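Local coordinates for arabinan endo-1,5-alpha-l-arabinosidase A (Cellvibrio cellulosa, PDB 1GYH), which hydrolyses the alpha-1,5-arabinofuranosyl bonds of linear arabinan, releasing almost exclusively arabinotriose, in the breakdown of the plant cell wall, at residues 45-56 with 109-117. Residues are numbered along the deposited sequence; the frame is centred on the assembly and turned at random. Where two conformers were deposited one is given.
Sequences AFATEPTWAKRV and WEDKGIVIE
Trp52 lies with one indole face against Ile114, whose CG1 sits 3.5 Å from the centroid of the six-membered ring in a CH-pi contact almost on the ring normal. On the opposite face Pro50 CB lies toward the rim, and the indole is held between its own loop and Ile114 of the strand. At its edge, Trp52 NE1 donates in the ring plane to the syn lone pair of Asp111 OD2 (3.1 Å); the bond is bent, 144° at the hydrogen. With CG set between the backbone N and the carbonyl carbon (chi1 55°), the indole is directed across to the strand. A water gives a second bond to Asp111 OD2 (2.7 Å) and accepts one from Thr51 N, tying the carboxylate to the loop backbone. Tyr80 OH holds Asp111 OD1, while the Phe46 ring, turned about perpendicular to the carboxylate, meets it with its own edge, through CE2 and CZ.

Beyond Ile114, Arg55 in the conformer given meets Glu117 end-on in a two-pronged salt bridge, guanidinium and carboxylate nearly coplanar: NH2 to OE1 is 2.6 Å and NH1 to OE2 is 2.8 Å, both nearly straight. A second conformer of Arg55 was modelled, which leaves the bridge's permanence doubtful. Val56 CG2 packs on Ile114 CD1 (4.1 Å) beside this pair. At the other end, Ala45 CB rests over the five-membered ring of Trp109, whose NE1 bonds to Tyr107 OH.

In this five-bladed beta-propeller, the connection from strand 38-44, passing through helix 53-56 toward strand 63-72, thus lies along the last strand, 110-118, of the next blade, with Trp52 also touching Tyr80 and Val82 of strand 75-82 and Ala91 of strand 90-97.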
loop_
_atom_site.group_PDB
_atom_site.type_symbol
_atom_site.label_atom_id
_atom_site.label_comp_id
_atom_site.label_asym_id
_atom_site.label_seq_id
_atom_site.Cartn_x
_atom_site.Cartn_y
_atom_site.Cartn_z
ATOM N N ALA A 45 11.993 11.077 2.877
ATOM C CA ALA A 45 12.420 10.416 4.097
ATOM C C ALA A 45 13.920 10.174 4.132
ATOM O O ALA A 45 14.576 10.507 5.128
ATOM C CB ALA A 45 11.656 9.116 4.292
ATOM N N PHE A 46 14.453 9.575 3.068
ATOM C CA PHE A 46 15.926 9.456 2.862
ATOM C C PHE A 46 16.423 10.558 1.941
ATOM O O PHE A 46 15.943 10.700 0.807
ATOM C CB PHE A 46 16.285 8.103 2.234
ATOM C CG PHE A 46 15.997 6.911 3.128
ATOM C CD1 PHE A 46 14.693 6.397 3.234
ATOM C CD2 PHE A 46 17.009 6.330 3.881
ATOM C CE1 PHE A 46 14.430 5.275 4.021
ATOM C CE2 PHE A 46 16.759 5.228 4.705
ATOM C CZ PHE A 46 15.448 4.714 4.785
ATOM N N ALA A 47 17.351 11.350 2.430
ATOM C CA ALA A 47 18.014 12.386 1.637
ATOM C C ALA A 47 18.717 11.768 0.414
ATOM O O ALA A 47 18.744 12.365 -0.673
ATOM C CB ALA A 47 18.991 13.116 2.470
ATOM N N THR A 48 19.258 10.570 0.591
ATOM C CA THR A 48 19.800 9.820 -0.537
ATOM C C THR A 48 19.069 8.466 -0.646
ATOM O O THR A 48 18.020 8.385 -1.279
ATOM C CB THR A 48 21.352 9.682 -0.430
ATOM O OG1 THR A 48 21.737 9.099 0.822
ATOM C CG2 THR A 48 22.031 11.022 -0.418
ATOM N N GLU A 49 19.585 7.447 0.040
ATOM C CA GLU A 49 19.001 6.113 0.005
ATOM C C GLU A 49 19.422 5.268 1.185
ATOM O O GLU A 49 20.438 5.567 1.856
ATOM C CB GLU A 49 19.389 5.389 -1.299
ATOM C CG GLU A 49 20.848 5.157 -1.512
ATOM C CD GLU A 49 21.178 4.723 -2.941
ATOM O OE1 GLU A 49 20.742 5.403 -3.923
ATOM O OE2 GLU A 49 21.902 3.706 -3.084
ATOM N N PRO A 50 18.673 4.199 1.454
ATOM C CA PRO A 50 19.072 3.293 2.521
ATOM C C PRO A 50 20.492 2.735 2.233
ATOM O O PRO A 50 20.816 2.447 1.081
ATOM C CB PRO A 50 18.004 2.199 2.485
ATOM C CG PRO A 50 16.839 2.790 1.764
ATOM C CD PRO A 50 17.425 3.754 0.801
ATOM N N THR A 51 21.318 2.617 3.272
ATOM C CA THR A 51 22.705 2.196 3.117
ATOM C C THR A 51 22.830 0.809 2.519
ATOM O O THR A 51 23.838 0.499 1.874
ATOM C CB THR A 51 23.471 2.232 4.453
ATOM O OG1 THR A 51 22.827 1.367 5.397
ATOM C CG2 THR A 51 23.488 3.645 5.068
ATOM N N TRP A 52 21.809 -0.017 2.727
ATOM C CA TRP A 52 21.782 -1.405 2.320
ATOM C C TRP A 52 21.088 -1.659 0.966
ATOM O O TRP A 52 21.053 -2.809 0.488
ATOM C CB TRP A 52 21.080 -2.246 3.424
ATOM C CG TRP A 52 19.678 -1.754 3.805
ATOM C CD1 TRP A 52 19.374 -0.896 4.824
ATOM C CD2 TRP A 52 18.442 -2.051 3.147
ATOM N NE1 TRP A 52 18.025 -0.646 4.834
ATOM C CE2 TRP A 52 17.426 -1.348 3.823
ATOM C CE3 TRP A 52 18.086 -2.841 2.045
ATOM C CZ2 TRP A 52 16.079 -1.421 3.450
ATOM C CZ3 TRP A 52 16.742 -2.917 1.669
ATOM C CH2 TRP A 52 15.749 -2.215 2.386
ATOM N N ALA A 53 20.510 -0.631 0.357
ATOM C CA ALA A 53 19.611 -0.846 -0.779
ATOM C C ALA A 53 20.321 -1.489 -1.962
ATOM O O ALA A 53 19.784 -2.406 -2.564
ATOM C CB ALA A 53 19.005 0.428 -1.227
ATOM N N LYS A 54 21.530 -0.989 -2.278
ATOM C CA LYS A 54 22.278 -1.495 -3.442
ATOM C C LYS A 54 22.682 -2.954 -3.335
ATOM O O LYS A 54 22.787 -3.647 -4.353
ATOM C CB LYS A 54 23.494 -0.617 -3.755
ATOM C CG LYS A 54 23.133 0.618 -4.530
ATOM C CD LYS A 54 24.377 1.314 -5.071
ATOM C CE LYS A 54 24.028 2.594 -5.796
ATOM N NZ LYS A 54 23.988 3.762 -4.876
ATOM N N ARG A 55 22.866 -3.456 -2.126
ATOM C CA ARG A 55 23.173 -4.861 -1.996
ATOM C C ARG A 55 21.972 -5.760 -2.263
ATOM O O ARG A 55 22.131 -6.824 -2.835
ATOM C CB ARG A 55 23.918 -5.148 -0.685
ATOM C CG ARG A 55 23.144 -5.828 0.327
ATOM C CD ARG A 55 23.221 -7.330 0.342
ATOM N NE ARG A 55 22.349 -7.656 1.444
ATOM C CZ ARG A 55 21.151 -8.139 1.331
ATOM N NH1 ARG A 55 20.681 -8.506 0.150
ATOM N NH2 ARG A 55 20.452 -8.321 2.424
ATOM N N VAL A 56 20.765 -5.325 -1.917
ATOM C CA VAL A 56 19.578 -6.062 -2.284
ATOM C C VAL A 56 19.310 -5.909 -3.810
ATOM O O VAL A 56 19.007 -6.897 -4.506
ATOM C CB VAL A 56 18.341 -5.580 -1.446
ATOM C CG1 VAL A 56 17.043 -6.136 -2.024
ATOM C CG2 VAL A 56 18.494 -5.980 0.044
ATOM N N TRP A 109 14.317 11.157 10.621
ATOM C CA TRP A 109 14.121 9.770 10.239
ATOM C C TRP A 109 15.346 8.895 10.528
ATOM O O TRP A 109 16.469 9.206 10.102
ATOM C CB TRP A 109 13.746 9.670 8.744
ATOM C CG TRP A 109 12.419 10.247 8.409
ATOM C CD1 TRP A 109 12.177 11.457 7.832
ATOM C CD2 TRP A 109 11.145 9.667 8.665
ATOM N NE1 TRP A 109 10.825 11.660 7.708
ATOM C CE2 TRP A 109 10.170 10.572 8.204
ATOM C CE3 TRP A 109 10.719 8.464 9.243
ATOM C CZ2 TRP A 109 8.791 10.332 8.324
ATOM C CZ3 TRP A 109 9.312 8.213 9.355
ATOM C CH2 TRP A 109 8.389 9.140 8.873
ATOM N N GLU A 110 15.120 7.794 11.255
ATOM C CA GLU A 110 16.164 6.873 11.657
ATOM C C GLU A 110 15.866 5.484 11.128
ATOM O O GLU A 110 14.914 4.823 11.542
ATOM C CB GLU A 110 16.326 6.873 13.190
ATOM C CG GLU A 110 16.477 8.283 13.754
ATOM C CD GLU A 110 16.910 8.344 15.204
ATOM O OE1 GLU A 110 17.023 7.289 15.871
ATOM O OE2 GLU A 110 17.148 9.467 15.670
ATOM N N ASP A 111 16.704 5.013 10.211
ATOM C CA ASP A 111 16.458 3.719 9.558
ATOM C C ASP A 111 16.780 2.597 10.531
ATOM O O ASP A 111 17.779 2.646 11.224
ATOM C CB ASP A 111 17.334 3.567 8.304
ATOM C CG ASP A 111 16.951 2.377 7.460
ATOM O OD1 ASP A 111 15.748 1.995 7.422
ATOM O OD2 ASP A 111 17.791 1.767 6.775
ATOM N N LYS A 112 15.933 1.587 10.540
ATOM C CA LYS A 112 16.070 0.423 11.380
ATOM C C LYS A 112 16.405 -0.838 10.558
ATOM O O LYS A 112 16.568 -1.930 11.118
ATOM C CB LYS A 112 14.758 0.242 12.180
ATOM C CG LYS A 112 14.336 1.504 12.993
ATOM C CD LYS A 112 15.365 1.906 14.007
ATOM C CE LYS A 112 14.966 3.157 14.770
ATOM N NZ LYS A 112 15.919 3.490 15.845
ATOM N N GLY A 113 16.514 -0.688 9.223
ATOM C CA GLY A 113 16.941 -1.784 8.351
ATOM C C GLY A 113 15.830 -2.706 7.830
ATOM O O GLY A 113 14.634 -2.353 7.765
ATOM N N ILE A 114 16.239 -3.910 7.444
ATOM C CA ILE A 114 15.411 -4.828 6.731
ATOM C C ILE A 114 14.499 -5.622 7.660
ATOM O O ILE A 114 14.969 -6.326 8.551
ATOM C CB ILE A 114 16.282 -5.807 5.894
ATOM C CG1 ILE A 114 17.065 -5.009 4.812
ATOM C CG2 ILE A 114 15.419 -6.896 5.321
ATOM C CD1 ILE A 114 18.138 -5.863 4.136
ATOM N N VAL A 115 13.201 -5.506 7.403
ATOM C CA VAL A 115 12.168 -6.277 8.096
ATOM C C VAL A 115 12.074 -7.673 7.489
ATOM O O VAL A 115 12.119 -8.671 8.182
ATOM C CB VAL A 115 10.791 -5.586 7.999
ATOM C CG1 VAL A 115 9.722 -6.380 8.745
ATOM C CG2 VAL A 115 10.835 -4.110 8.534
ATOM N N ILE A 116 11.952 -7.733 6.174
ATOM C CA ILE A 116 11.866 -8.988 5.458
ATOM C C ILE A 116 12.409 -8.796 4.036
ATOM O O ILE A 116 12.222 -7.739 3.439
ATOM C CB ILE A 116 10.392 -9.477 5.473
ATOM C CG1 ILE A 116 10.298 -10.928 5.054
ATOM C CG2 ILE A 116 9.471 -8.525 4.697
ATOM C CD1 ILE A 116 9.524 -11.114 3.832
ATOM N N GLU A 117 13.104 -9.820 3.550
ATOM C CA GLU A 117 13.717 -9.824 2.203
ATOM C C GLU A 117 13.350 -11.118 1.442
ATOM O O GLU A 117 13.458 -12.208 1.973
ATOM C CB GLU A 117 15.247 -9.678 2.340
ATOM C CG GLU A 117 16.009 -9.812 0.995
ATOM C CD GLU A 117 17.515 -9.610 1.098
ATOM O OE1 GLU A 117 18.024 -9.192 2.187
ATOM O OE2 GLU A 117 18.197 -9.862 0.061
HETATM O O HOH W 1 19.931 3.150 5.752
#